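Local coordinates for protein periplasmic beta-glucosidase (Pseudomonas aeruginosa, PDB 6R5T) that probably hydrolyses terminal, non-reducing beta-D-glucosyl residues to release beta-D-glucose, as a periplasmic enzyme of glycoside hydrolase family 3, at residues Y578-N582 with S667-L673; R633-L637 with F691-E695; R674-K678 with E688-R692; E710-V716 with R728-L733. The protein carries 1 engineered substitution. One frame throughout, in Å; residues are numbered along the deposited sequence.

Contact 1. Residues Y578-N582 with S667-L673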
loop_
_atom_site.group_PDB
_atom_site.type_symbol
_atom_site.label_atom_id
_atom_site.label_comp_id
_atom_site.label_asym_id
_atom_site.label_seq_id
_atom_site.Cartn_x
_atom_site.Cartn_y
_atom_site.Cartn_z
ATOM N N TYR A 578 -7.877 -5.287 -11.016
ATOM C CA TYR A 578 -8.460 -6.536 -11.545
ATOM C C TYR A 578 -7.376 -7.607 -11.832
ATOM O O TYR A 578 -7.669 -8.790 -11.690
ATOM C CB TYR A 578 -9.310 -6.276 -12.799
ATOM C CG TYR A 578 -8.459 -6.225 -14.030
ATOM C CD1 TYR A 578 -7.748 -5.095 -14.400
ATOM C CD2 TYR A 578 -8.287 -7.376 -14.795
ATOM C CE1 TYR A 578 -6.905 -5.088 -15.489
ATOM C CE2 TYR A 578 -7.441 -7.377 -15.882
ATOM C CZ TYR A 578 -6.736 -6.252 -16.222
ATOM O OH TYR A 578 -5.817 -6.288 -17.222
ATOM N N ASN A 579 -6.164 -7.199 -12.151
ATOM C CA ASN A 579 -5.081 -8.135 -12.562
ATOM C C ASN A 579 -4.193 -8.424 -11.368
ATOM O O ASN A 579 -2.944 -8.239 -11.417
ATOM C CB ASN A 579 -4.338 -7.617 -13.786
ATOM C CG ASN A 579 -3.790 -6.215 -13.632
ATOM O OD1 ASN A 579 -4.305 -5.396 -12.870
ATOM N ND2 ASN A 579 -2.747 -5.889 -14.408
ATOM N N HIS A 580 -4.835 -8.841 -10.298
ATOM C CA HIS A 580 -4.140 -9.253 -9.060
ATOM C C HIS A 580 -3.784 -10.726 -9.120
ATOM O O HIS A 580 -4.280 -11.487 -9.956
ATOM C CB HIS A 580 -5.031 -8.909 -7.861
ATOM C CG HIS A 580 -6.373 -9.565 -7.865
ATOM N ND1 HIS A 580 -6.564 -10.898 -7.530
ATOM C CD2 HIS A 580 -7.587 -9.121 -8.290
ATOM C CE1 HIS A 580 -7.855 -11.188 -7.659
ATOM N NE2 HIS A 580 -8.470 -10.179 -8.152
ATOM N N LEU A 581 -2.959 -11.131 -8.174
ATOM C CA LEU A 581 -2.560 -12.562 -8.065
ATOM C C LEU A 581 -3.594 -13.334 -7.238
ATOM O O LEU A 581 -4.384 -12.740 -6.432
ATOM C CB LEU A 581 -1.167 -12.677 -7.454
ATOM C CG LEU A 581 -0.045 -11.916 -8.150
ATOM C CD1 LEU A 581 1.298 -12.275 -7.554
ATOM C CD2 LEU A 581 -0.043 -12.122 -9.651
ATOM N N ASN A 582 -3.627 -14.651 -7.410
ATOM C CA ASN A 582 -4.692 -15.459 -6.803
ATOM C C ASN A 582 -4.485 -15.592 -5.285
ATOM O O ASN A 582 -5.445 -15.719 -4.582
ATOM C CB ASN A 582 -4.783 -16.817 -7.521
ATOM C CG ASN A 582 -6.124 -17.476 -7.347
ATOM O OD1 ASN A 582 -7.154 -16.788 -7.363
ATOM N ND2 ASN A 582 -6.101 -18.799 -7.172
ATOM N N SER A 667 3.891 -16.616 -10.023
ATOM C CA SER A 667 2.426 -16.518 -9.872
ATOM C C SER A 667 1.917 -15.393 -10.783
ATOM O O SER A 667 2.383 -14.251 -10.635
ATOM C CB SER A 667 2.102 -16.215 -8.429
ATOM O OG SER A 667 0.699 -16.280 -8.235
ATOM N N ARG A 668 1.094 -15.717 -11.770
ATOM C CA ARG A 668 0.628 -14.721 -12.764
ATOM C C ARG A 668 -0.795 -14.301 -12.410
ATOM O O ARG A 668 -1.550 -14.998 -11.740
ATOM C CB ARG A 668 0.805 -15.268 -14.179
ATOM C CG ARG A 668 2.294 -15.477 -14.478
ATOM C CD ARG A 668 2.671 -15.507 -15.916
ATOM N NE ARG A 668 2.220 -14.310 -16.607
ATOM C CZ ARG A 668 1.936 -14.241 -17.890
ATOM N NH1 ARG A 668 2.026 -15.289 -18.715
ATOM N NH2 ARG A 668 1.572 -13.072 -18.399
ATOM N N PRO A 669 -1.194 -13.123 -12.883
ATOM C CA PRO A 669 -2.501 -12.590 -12.543
ATOM C C PRO A 669 -3.659 -13.489 -12.935
ATOM O O PRO A 669 -3.615 -14.288 -13.865
ATOM C CB PRO A 669 -2.572 -11.253 -13.251
ATOM C CG PRO A 669 -1.140 -10.875 -13.469
ATOM C CD PRO A 669 -0.399 -12.177 -13.692
ATOM N N VAL A 670 -4.745 -13.331 -12.212
ATOM C CA VAL A 670 -5.968 -14.135 -12.478
ATOM C C VAL A 670 -6.532 -13.803 -13.876
ATOM O O VAL A 670 -7.088 -14.725 -14.510
ATOM C CB VAL A 670 -7.014 -13.937 -11.383
ATOM C CG1 VAL A 670 -6.479 -14.440 -10.053
ATOM C CG2 VAL A 670 -7.463 -12.486 -11.305
ATOM N N LYS A 671 -6.310 -12.577 -14.349
ATOM C CA LYS A 671 -6.672 -12.139 -15.708
ATOM C C LYS A 671 -5.748 -11.008 -16.102
ATOM O O LYS A 671 -5.390 -10.189 -15.217
ATOM C CB LYS A 671 -8.049 -11.438 -15.729
ATOM C CG LYS A 671 -9.180 -12.391 -15.573
ATOM C CD LYS A 671 -10.475 -11.776 -15.894
ATOM C CE LYS A 671 -11.544 -12.832 -15.929
ATOM N NZ LYS A 671 -11.635 -13.573 -14.655
ATOM N N GLU A 672 -5.464 -10.879 -17.393
ATOM C CA GLU A 672 -4.700 -9.739 -17.903
ATOM C C GLU A 672 -5.350 -9.312 -19.229
ATOM O O GLU A 672 -5.541 -10.182 -20.085
ATOM C CB GLU A 672 -3.238 -10.086 -18.151
ATOM C CG GLU A 672 -2.448 -10.385 -16.888
ATOM C CD GLU A 672 -0.939 -10.476 -17.104
ATOM O OE1 GLU A 672 -0.537 -11.498 -17.704
ATOM O OE2 GLU A 672 -0.160 -9.553 -16.675
ATOM N N LEU A 673 -5.736 -8.058 -19.388
ATOM C CA LEU A 673 -6.329 -7.607 -20.669
ATOM C C LEU A 673 -5.333 -7.849 -21.815
ATOM O O LEU A 673 -4.164 -7.419 -21.695
ATOM C CB LEU A 673 -6.683 -6.144 -20.588
ATOM C CG LEU A 673 -7.457 -5.589 -21.772
ATOM C CD1 LEU A 673 -8.880 -6.104 -21.792
ATOM C CD2 LEU A 673 -7.472 -4.083 -21.677
HETATM O O HOH W 1 -1.795 -7.189 -17.013
HETATM O O HOH W 2 -1.898 -15.891 -9.249
#
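Tyr578 OH is gripped by two groups: it accepts a nearly straight bond (167°) from Leu673 N at 2.8 Å and also hydrogen-bonds Asp145. The bond ties a loop of the family 3 C-terminal domain to the start of strand 672-681 in the fibronectin type III-like domain. Leu673 N lies at the ring edge, in plane. The Tyr578 ring crosses the Lys671 side chain at about a right angle, with CE2 4.1 Å from Lys671 CB. In the loop, Val670 N donates to His580 O at 3.0 Å. Val670 CG2 lies over one face of the His580 imidazole, 4.1 Å from its centroid. In its own plane that ring donates from ND1 to Leu581 O, a bond that limits its rotation. Leu581 lays CD2 against Ser667 O at 3.4 Å, and the same methyl meets the Pro669 ring. Ser667 OG also bonds His265 O of the second subunit, so the contact borders the dimer interface. Two waters bridge the segments. One joins Asn579 ND2 to Glu672 OE2. The other accepts from Asn582 N at 2.8 Å and donates to both Ser667 OG and Arg668 O, the latter at 2.7 Å.

Contact 2. Residues R633-L637 with F691-E695; sequences RGATL and FRLGE
Leu637 and Leu693 lie side by side and point the same way, with Leu637 CD2 4.0 Å from Leu693 CD1. They form an antiparallel hydrogen-bonded pair where strands 636-645 and 686-694 adjoin in a three-stranded sheet of the fibronectin type III-like domain. Leu637 N reaches Leu693 O at 2.7 Å, and Leu693 N returns to Leu637 O at 2.8 Å. Both leucines are buried; Leu693 also touches strand 651-660, and Leu637 touches Phe730, so the pair faces the second sheet. Thr636 and Arg692 instead lie on the outer side and cross at about a right angle. The Thr636 methyl CG2 rests 3.6 Å from Arg692 NE. It is placed there by standing opposite the backbone N, while OG1 (chi1 -70°) sits beside that N. Where the strands part, a water links Ala635 O to Glu695 N. Beyond it Arg633 and Glu695 close the end with a salt bridge. The guanidinium and carboxylate planes stand 75° apart. Arg633 NH1 also donates to Ala709 O. Toward the glutamate, NH1 meets OE2 at 2.7 Å with the oxygen in the guanidinium plane, but NH1 comes from above the carboxylate plane.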
loop_
_atom_site.group_PDB
_atom_site.type_symbol
_atom_site.label_atom_id
_atom_site.label_comp_id
_atom_site.label_asym_id
_atom_site.label_seq_id
_atom_site.Cartn_x
_atom_site.Cartn_y
_atom_site.Cartn_z
ATOM N N ARG A 633 4.575 -22.376 -31.635
ATOM C CA ARG A 633 5.442 -21.170 -31.647
ATOM C C ARG A 633 5.527 -20.626 -33.079
ATOM O O ARG A 633 5.694 -21.430 -33.998
ATOM C CB ARG A 633 6.857 -21.484 -31.177
ATOM C CG ARG A 633 6.947 -22.228 -29.853
ATOM C CD ARG A 633 7.102 -21.254 -28.717
ATOM N NE ARG A 633 7.164 -21.969 -27.443
ATOM C CZ ARG A 633 7.320 -21.387 -26.262
ATOM N NH1 ARG A 633 7.457 -20.072 -26.195
ATOM N NH2 ARG A 633 7.307 -22.116 -25.155
ATOM N N GLY A 634 5.439 -19.314 -33.221
ATOM C CA GLY A 634 5.420 -18.608 -34.506
ATOM C C GLY A 634 4.022 -18.455 -35.069
ATOM O O GLY A 634 3.871 -17.604 -35.942
ATOM N N ALA A 635 3.004 -19.151 -34.547
ATOM C CA ALA A 635 1.636 -19.093 -35.098
ATOM C C ALA A 635 0.791 -18.109 -34.278
ATOM O O ALA A 635 1.192 -17.725 -33.178
ATOM C CB ALA A 635 1.020 -20.459 -35.121
ATOM N N THR A 636 -0.344 -17.762 -34.851
ATOM C CA THR A 636 -1.416 -16.927 -34.255
ATOM C C THR A 636 -2.626 -17.818 -34.072
ATOM O O THR A 636 -2.874 -18.761 -34.862
ATOM C CB THR A 636 -1.699 -15.707 -35.137
ATOM O OG1 THR A 636 -0.545 -14.881 -34.993
ATOM C CG2 THR A 636 -2.885 -14.877 -34.722
ATOM N N LEU A 637 -3.361 -17.507 -33.017
ATOM C CA LEU A 637 -4.637 -18.123 -32.637
ATOM C C LEU A 637 -5.706 -17.050 -32.857
ATOM O O LEU A 637 -5.397 -15.839 -32.641
ATOM C CB LEU A 637 -4.496 -18.486 -31.148
ATOM C CG LEU A 637 -5.636 -19.284 -30.542
ATOM C CD1 LEU A 637 -5.205 -20.721 -30.343
ATOM C CD2 LEU A 637 -6.090 -18.683 -29.226
ATOM N N PHE A 691 -10.532 -11.841 -32.335
ATOM C CA PHE A 691 -9.297 -11.436 -31.664
ATOM C C PHE A 691 -8.199 -12.341 -32.167
ATOM O O PHE A 691 -8.398 -13.557 -32.203
ATOM C CB PHE A 691 -9.460 -11.564 -30.154
ATOM C CG PHE A 691 -10.481 -10.645 -29.566
ATOM C CD1 PHE A 691 -10.172 -9.303 -29.397
ATOM C CD2 PHE A 691 -11.705 -11.084 -29.132
ATOM C CE1 PHE A 691 -11.078 -8.438 -28.813
ATOM C CE2 PHE A 691 -12.606 -10.217 -28.534
ATOM C CZ PHE A 691 -12.289 -8.895 -28.378
ATOM N N ARG A 692 -7.031 -11.754 -32.353
ATOM C CA ARG A 692 -5.800 -12.496 -32.658
ATOM C C ARG A 692 -4.917 -12.532 -31.410
ATOM O O ARG A 692 -4.800 -11.498 -30.705
ATOM C CB ARG A 692 -5.062 -11.814 -33.809
ATOM C CG ARG A 692 -5.714 -12.034 -35.162
ATOM C CD ARG A 692 -4.876 -11.490 -36.322
ATOM N NE ARG A 692 -3.439 -11.662 -36.128
ATOM C CZ ARG A 692 -2.527 -11.681 -37.091
ATOM N NH1 ARG A 692 -2.891 -11.553 -38.350
ATOM N NH2 ARG A 692 -1.244 -11.829 -36.804
ATOM N N LEU A 693 -4.397 -13.720 -31.111
ATOM C CA LEU A 693 -3.433 -13.926 -30.018
ATOM C C LEU A 693 -2.210 -14.657 -30.568
ATOM O O LEU A 693 -2.378 -15.644 -31.306
ATOM C CB LEU A 693 -4.085 -14.784 -28.933
ATOM C CG LEU A 693 -5.203 -14.091 -28.149
ATOM C CD1 LEU A 693 -5.966 -15.123 -27.307
ATOM C CD2 LEU A 693 -4.607 -12.981 -27.296
ATOM N N GLY A 694 -1.035 -14.168 -30.216
ATOM C CA GLY A 694 0.217 -14.885 -30.498
ATOM C C GLY A 694 1.069 -14.994 -29.253
ATOM O O GLY A 694 0.640 -14.571 -28.131
ATOM N N GLU A 695 2.244 -15.582 -29.417
ATOM C CA GLU A 695 3.189 -15.780 -28.296
ATOM C C GLU A 695 3.466 -14.455 -27.586
ATOM O O GLU A 695 3.668 -14.485 -26.378
ATOM C CB GLU A 695 4.442 -16.425 -28.861
ATOM C CG GLU A 695 5.374 -16.948 -27.811
ATOM C CD GLU A 695 6.674 -17.463 -28.403
ATOM O OE1 GLU A 695 6.781 -17.504 -29.642
ATOM O OE2 GLU A 695 7.571 -17.791 -27.613
HETATM O O HOH W 3 3.055 -15.770 -32.078
#

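Contact 3. Residues R674-K678 with E688-R692; sequences RGFRK and EIVFR
Apolar and face contacts come from Arg677, Ile689 and Phe691. Arg677 CB packs on Ile689 CG2 at 4.0 Å. The Arg677 and Phe691 side chains slide past each other in opposite directions. Their flat groups are tilted by 55°, so this is not a parallel stack; Phe691 CE1 lies over one face of the guanidinium. The same CE1 sits 3.6 Å from Phe676 N. Gly675 C lies 3.9 Å from Phe691 CE1, beside the ring. The direct polar link is one weak and doubtful bond: Arg677 NH2 lies 2.5 Å from Val690 O, but the angle is only 121°. Bends at chi2 and chi3 fold the arginine back, and NH1 also donates to Phe676 O at 3.0 Å. Water supplies the rest. One molecule accepts from Arg677 NE and Val690 N, a second from Arg677 NH2 and Arg692 N, and a third donates to Arg674 O and Arg692 O, 3.0 Å from each. The strands run antiparallel, 7.9 Å apart at the axes, but belong to different sheets of the fibronectin type III-like beta-sandwich. Strand 672-681 pairs with 651-660, where Arg674 and Gly675 form a classic beta bulge against Leu657. Strand 686-694 pairs with 636-645. The chemistry implies that a folded arginine and ordered waters bridge the edges of the two sheets, in place of direct backbone pairing.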
loop_
_atom_site.group_PDB
_atom_site.type_symbol
_atom_site.label_atom_id
_atom_site.label_comp_id
_atom_site.label_asym_id
_atom_site.label_seq_id
_atom_site.Cartn_x
_atom_site.Cartn_y
_atom_site.Cartn_z
ATOM N N ARG A 674 -5.820 -8.434 -22.899
ATOM C CA ARG A 674 -4.974 -8.670 -24.084
ATOM C C ARG A 674 -5.718 -8.296 -25.362
ATOM O O ARG A 674 -5.140 -8.452 -26.419
ATOM C CB ARG A 674 -4.441 -10.101 -24.161
ATOM C CG ARG A 674 -3.348 -10.411 -23.164
ATOM C CD ARG A 674 -2.132 -9.598 -23.464
ATOM N NE ARG A 674 -1.023 -9.931 -22.602
ATOM C CZ ARG A 674 -0.663 -9.273 -21.539
ATOM N NH1 ARG A 674 -1.385 -8.251 -21.105
ATOM N NH2 ARG A 674 0.464 -9.632 -20.926
ATOM N N GLY A 675 -6.914 -7.736 -25.301
ATOM C CA GLY A 675 -7.532 -7.185 -26.497
ATOM C C GLY A 675 -8.876 -6.605 -26.166
ATOM O O GLY A 675 -9.420 -6.906 -25.080
ATOM N N PHE A 676 -9.378 -5.772 -27.046
ATOM C CA PHE A 676 -10.736 -5.256 -26.867
ATOM C C PHE A 676 -11.258 -4.739 -28.199
ATOM O O PHE A 676 -10.456 -4.489 -29.124
ATOM C CB PHE A 676 -10.793 -4.159 -25.808
ATOM C CG PHE A 676 -9.946 -2.953 -26.075
ATOM C CD1 PHE A 676 -10.449 -1.899 -26.814
ATOM C CD2 PHE A 676 -8.643 -2.912 -25.597
ATOM C CE1 PHE A 676 -9.661 -0.772 -27.006
ATOM C CE2 PHE A 676 -7.837 -1.807 -25.844
ATOM C CZ PHE A 676 -8.369 -0.750 -26.555
ATOM N N ARG A 677 -12.571 -4.653 -28.270
ATOM C CA ARG A 677 -13.236 -4.133 -29.496
ATOM C C ARG A 677 -14.414 -3.311 -29.023
ATOM O O ARG A 677 -15.334 -3.884 -28.402
ATOM C CB ARG A 677 -13.714 -5.239 -30.440
ATOM C CG ARG A 677 -13.715 -4.868 -31.927
ATOM C CD ARG A 677 -12.290 -4.874 -32.524
ATOM N NE ARG A 677 -11.714 -6.183 -32.883
ATOM C CZ ARG A 677 -10.565 -6.692 -32.441
ATOM N NH1 ARG A 677 -9.782 -6.060 -31.568
ATOM N NH2 ARG A 677 -10.191 -7.878 -32.891
ATOM N N LYS A 678 -14.429 -2.040 -29.358
ATOM C CA LYS A 678 -15.635 -1.245 -29.113
ATOM C C LYS A 678 -16.491 -1.331 -30.367
ATOM O O LYS A 678 -15.980 -1.051 -31.462
ATOM C CB LYS A 678 -15.278 0.186 -28.818
ATOM C CG LYS A 678 -16.499 1.008 -28.486
ATOM C CD LYS A 678 -16.105 2.330 -27.992
ATOM C CE LYS A 678 -17.175 3.100 -27.276
ATOM N NZ LYS A 678 -16.684 4.507 -27.360
ATOM N N GLU A 688 -19.482 -10.250 -35.726
ATOM C CA GLU A 688 -18.481 -11.279 -35.396
ATOM C C GLU A 688 -17.205 -10.533 -35.037
ATOM O O GLU A 688 -16.720 -9.681 -35.790
ATOM C CB GLU A 688 -18.189 -12.273 -36.537
ATOM C CG GLU A 688 -17.303 -13.411 -35.978
ATOM C CD GLU A 688 -17.054 -14.720 -36.713
ATOM O OE1 GLU A 688 -16.282 -14.723 -37.679
ATOM O OE2 GLU A 688 -17.525 -15.774 -36.225
ATOM N N ILE A 689 -16.704 -10.807 -33.852
ATOM C CA ILE A 689 -15.455 -10.203 -33.359
ATOM C C ILE A 689 -14.418 -11.308 -33.411
ATOM O O ILE A 689 -14.706 -12.462 -32.946
ATOM C CB ILE A 689 -15.675 -9.616 -31.965
ATOM C CG1 ILE A 689 -16.742 -8.524 -32.055
ATOM C CG2 ILE A 689 -14.383 -9.079 -31.408
ATOM C CD1 ILE A 689 -17.370 -8.187 -30.786
ATOM N N VAL A 690 -13.292 -10.987 -34.030
ATOM C CA VAL A 690 -12.149 -11.911 -34.131
ATOM C C VAL A 690 -10.974 -11.258 -33.432
ATOM O O VAL A 690 -10.562 -10.164 -33.845
ATOM C CB VAL A 690 -11.830 -12.198 -35.598
ATOM C CG1 VAL A 690 -10.725 -13.222 -35.694
ATOM C CG2 VAL A 690 -13.074 -12.624 -36.352
ATOM N N PHE A 691 -10.532 -11.841 -32.335
ATOM C CA PHE A 691 -9.297 -11.436 -31.664
ATOM C C PHE A 691 -8.199 -12.341 -32.167
ATOM O O PHE A 691 -8.398 -13.557 -32.203
ATOM C CB PHE A 691 -9.460 -11.564 -30.154
ATOM C CG PHE A 691 -10.481 -10.645 -29.566
ATOM C CD1 PHE A 691 -10.172 -9.303 -29.397
ATOM C CD2 PHE A 691 -11.705 -11.084 -29.132
ATOM C CE1 PHE A 691 -11.078 -8.438 -28.813
ATOM C CE2 PHE A 691 -12.606 -10.217 -28.534
ATOM C CZ PHE A 691 -12.289 -8.895 -28.378
ATOM N N ARG A 692 -7.031 -11.754 -32.353
ATOM C CA ARG A 692 -5.800 -12.496 -32.658
ATOM C C ARG A 692 -4.917 -12.532 -31.410
ATOM O O ARG A 692 -4.800 -11.498 -30.705
ATOM C CB ARG A 692 -5.062 -11.814 -33.809
ATOM C CG ARG A 692 -5.714 -12.034 -35.162
ATOM C CD ARG A 692 -4.876 -11.490 -36.322
ATOM N NE ARG A 692 -3.439 -11.662 -36.128
ATOM C CZ ARG A 692 -2.527 -11.681 -37.091
ATOM N NH1 ARG A 692 -2.891 -11.553 -38.350
ATOM N NH2 ARG A 692 -1.244 -11.829 -36.804
HETATM O O HOH W 4 -6.390 -9.819 -28.797
HETATM O O HOH W 5 -12.816 -8.218 -35.161
HETATM O O HOH W 6 -7.185 -8.752 -32.602
#

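Contact 4. Residues E710-V716 with R728-L733; sequences EPGEFKV and RSFTLL
Phe714 and Phe730 form the apolar centre. Their planes are 21° apart, but the rings are displaced, with little face-to-face overlap. The closer contact is a CH-pi one: Phe714 CB lies over the Phe730 face, 3.9 Å from the ring centroid. Phe730 CG is placed between its backbone N and carbonyl carbon (chi1 71°), which swings the ring back across to Phe714. Val716 CG2 meets the Phe730 edge in plane, 3.6 Å from CE1. On the other side of the pair, Phe714 CE1 touches Leu732 CB at 3.7 Å. Leu631 and Leu626 extend this packing around Phe730. Between the strands, Phe714 and Phe730 exchange two backbone bonds, as do Gly712 with Leu732 and Val716 with Arg728. Phe714 N to Phe730 O is 2.8 Å. Glu713, Lys715, Ser729 and Thr731 line the opposite, more polar face. There Ser729 OG donates to Glu713 OE2 at 2.7 Å, using the carboxylate's anti lone pair. Lys715 CG passes 3.5 Å from the same Ser729 OG. At the far end, Glu710 bonds Ser665 near the magnesium ion. The whole is an antiparallel beta hairpin, the C-terminal pair of strands of a fibronectin type III-like sandwich.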
loop_
_atom_site.group_PDB
_atom_site.type_symbol
_atom_site.label_atom_id
_atom_site.label_comp_id
_atom_site.label_asym_id
_atom_site.label_seq_id
_atom_site.Cartn_x
_atom_site.Cartn_y
_atom_site.Cartn_z
ATOM N N GLU A 710 5.970 -19.813 -21.493
ATOM C CA GLU A 710 6.206 -21.220 -21.145
ATOM C C GLU A 710 5.128 -22.091 -21.772
ATOM O O GLU A 710 3.938 -21.749 -21.773
ATOM C CB GLU A 710 6.248 -21.392 -19.635
ATOM C CG GLU A 710 7.326 -20.534 -19.007
ATOM C CD GLU A 710 7.287 -20.469 -17.500
ATOM O OE1 GLU A 710 6.186 -20.514 -16.934
ATOM O OE2 GLU A 710 8.376 -20.402 -16.909
ATOM N N PRO A 711 5.503 -23.276 -22.308
ATOM C CA PRO A 711 4.492 -24.177 -22.823
ATOM C C PRO A 711 3.517 -24.570 -21.719
ATOM O O PRO A 711 3.879 -24.601 -20.531
ATOM C CB PRO A 711 5.290 -25.406 -23.315
ATOM C CG PRO A 711 6.610 -25.343 -22.513
ATOM C CD PRO A 711 6.856 -23.879 -22.233
ATOM N N GLY A 712 2.294 -24.881 -22.109
ATOM C CA GLY A 712 1.211 -25.217 -21.188
ATOM C C GLY A 712 -0.078 -24.498 -21.505
ATOM O O GLY A 712 -0.232 -23.869 -22.575
ATOM N N GLU A 713 -1.003 -24.591 -20.550
ATOM C CA GLU A 713 -2.352 -24.085 -20.724
ATOM C C GLU A 713 -2.355 -22.554 -20.688
ATOM O O GLU A 713 -1.656 -21.951 -19.848
ATOM C CB GLU A 713 -3.259 -24.593 -19.598
ATOM C CG GLU A 713 -4.712 -24.201 -19.795
ATOM C CD GLU A 713 -5.632 -24.662 -18.678
ATOM O OE1 GLU A 713 -5.094 -25.175 -17.660
ATOM O OE2 GLU A 713 -6.870 -24.531 -18.831
ATOM N N PHE A 714 -3.178 -21.956 -21.524
ATOM C CA PHE A 714 -3.635 -20.555 -21.360
ATOM C C PHE A 714 -5.143 -20.554 -21.387
ATOM O O PHE A 714 -5.750 -21.296 -22.176
ATOM C CB PHE A 714 -3.070 -19.668 -22.455
ATOM C CG PHE A 714 -1.599 -19.468 -22.319
ATOM C CD1 PHE A 714 -0.715 -20.377 -22.871
ATOM C CD2 PHE A 714 -1.079 -18.410 -21.598
ATOM C CE1 PHE A 714 0.641 -20.210 -22.716
ATOM C CE2 PHE A 714 0.291 -18.272 -21.404
ATOM C CZ PHE A 714 1.154 -19.165 -21.982
ATOM N N LYS A 715 -5.745 -19.702 -20.570
ATOM C CA LYS A 715 -7.204 -19.541 -20.535
ATOM C C LYS A 715 -7.498 -18.194 -21.164
ATOM O O LYS A 715 -6.846 -17.175 -20.818
ATOM C CB LYS A 715 -7.759 -19.584 -19.101
ATOM C CG LYS A 715 -7.523 -20.886 -18.382
ATOM C CD LYS A 715 -8.203 -20.926 -17.010
ATOM C CE LYS A 715 -8.556 -22.361 -16.682
ATOM N NZ LYS A 715 -9.136 -22.495 -15.328
ATOM N N VAL A 716 -8.443 -18.183 -22.079
ATOM C CA VAL A 716 -8.905 -17.005 -22.829
ATOM C C VAL A 716 -10.287 -16.675 -22.309
ATOM O O VAL A 716 -11.168 -17.536 -22.352
ATOM C CB VAL A 716 -8.932 -17.268 -24.350
ATOM C CG1 VAL A 716 -9.411 -16.026 -25.058
ATOM C CG2 VAL A 716 -7.568 -17.697 -24.865
ATOM N N ARG A 728 -12.308 -20.239 -22.484
ATOM C CA ARG A 728 -11.880 -21.489 -23.166
ATOM C C ARG A 728 -10.371 -21.574 -23.078
ATOM O O ARG A 728 -9.705 -20.524 -22.999
ATOM C CB ARG A 728 -12.238 -21.450 -24.647
ATOM C CG ARG A 728 -13.726 -21.318 -24.909
ATOM C CD ARG A 728 -14.460 -22.533 -24.445
ATOM N NE ARG A 728 -14.561 -23.499 -25.505
ATOM C CZ ARG A 728 -15.202 -24.668 -25.372
ATOM N NH1 ARG A 728 -15.282 -25.509 -26.393
ATOM N NH2 ARG A 728 -15.739 -25.002 -24.211
ATOM N N SER A 729 -9.842 -22.787 -23.137
ATOM C CA SER A 729 -8.395 -22.990 -22.971
ATOM C C SER A 729 -7.734 -23.438 -24.272
ATOM O O SER A 729 -8.382 -24.085 -25.085
ATOM C CB SER A 729 -8.104 -23.965 -21.877
ATOM O OG SER A 729 -8.516 -23.378 -20.649
ATOM N N PHE A 730 -6.467 -23.108 -24.404
ATOM C CA PHE A 730 -5.610 -23.744 -25.423
ATOM C C PHE A 730 -4.282 -24.088 -24.771
ATOM O O PHE A 730 -3.964 -23.640 -23.671
ATOM C CB PHE A 730 -5.455 -22.864 -26.651
ATOM C CG PHE A 730 -4.618 -21.632 -26.430
ATOM C CD1 PHE A 730 -5.209 -20.467 -25.972
ATOM C CD2 PHE A 730 -3.263 -21.618 -26.696
ATOM C CE1 PHE A 730 -4.456 -19.331 -25.765
ATOM C CE2 PHE A 730 -2.509 -20.482 -26.477
ATOM C CZ PHE A 730 -3.120 -19.335 -26.016
ATOM N N THR A 731 -3.492 -24.884 -25.466
ATOM C CA THR A 731 -2.151 -25.250 -25.023
ATOM C C THR A 731 -1.110 -24.680 -25.979
ATOM O O THR A 731 -1.211 -24.878 -27.190
ATOM C CB THR A 731 -2.011 -26.770 -24.955
ATOM O OG1 THR A 731 -2.957 -27.284 -24.029
ATOM C CG2 THR A 731 -0.633 -27.179 -24.517
ATOM N N LEU A 732 -0.149 -23.941 -25.437
ATOM C CA LEU A 732 1.043 -23.506 -26.198
ATOM C C LEU A 732 2.011 -24.680 -26.197
ATOM O O LEU A 732 2.322 -25.223 -25.102
ATOM C CB LEU A 732 1.690 -22.298 -25.520
ATOM C CG LEU A 732 2.919 -21.724 -26.201
ATOM C CD1 LEU A 732 2.546 -21.141 -27.561
ATOM C CD2 LEU A 732 3.572 -20.668 -25.323
ATOM N N LEU A 733 2.517 -25.027 -27.381
ATOM C CA LEU A 733 3.480 -26.157 -27.544
ATOM C C LEU A 733 4.929 -25.712 -27.250
ATOM O O LEU A 733 5.171 -24.507 -27.423
ATOM C CB LEU A 733 3.330 -26.687 -28.974
ATOM C CG LEU A 733 1.927 -27.173 -29.327
ATOM C CD1 LEU A 733 1.778 -27.538 -30.807
ATOM C CD2 LEU A 733 1.507 -28.326 -28.437
#

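How the contacts relate
The four contacts lie within or on the border of the C-terminal fibronectin type III-like domain. Contacts 2 and 3 share Phe691 and Arg692 on strand 686-694, with centres 13 Å apart. Contact 3 begins where contact 1 ends, Leu673 to Arg674, on strand 672-681. Contacts 2 and 4 touch across the sandwich core: Leu693 CD1 meets Val716 CG2 at 3.9 Å, and Leu637 CD2 meets Phe730 CD1 at 3.8 Å. The magnesium ion, held by Asp661 and Val663, lies near three contacts: about 5 Å from the Glu710 side chain, 6 Å from Arg668 and 9 Å from Arg633. None of the contact residues is among those lining the glycan pocket.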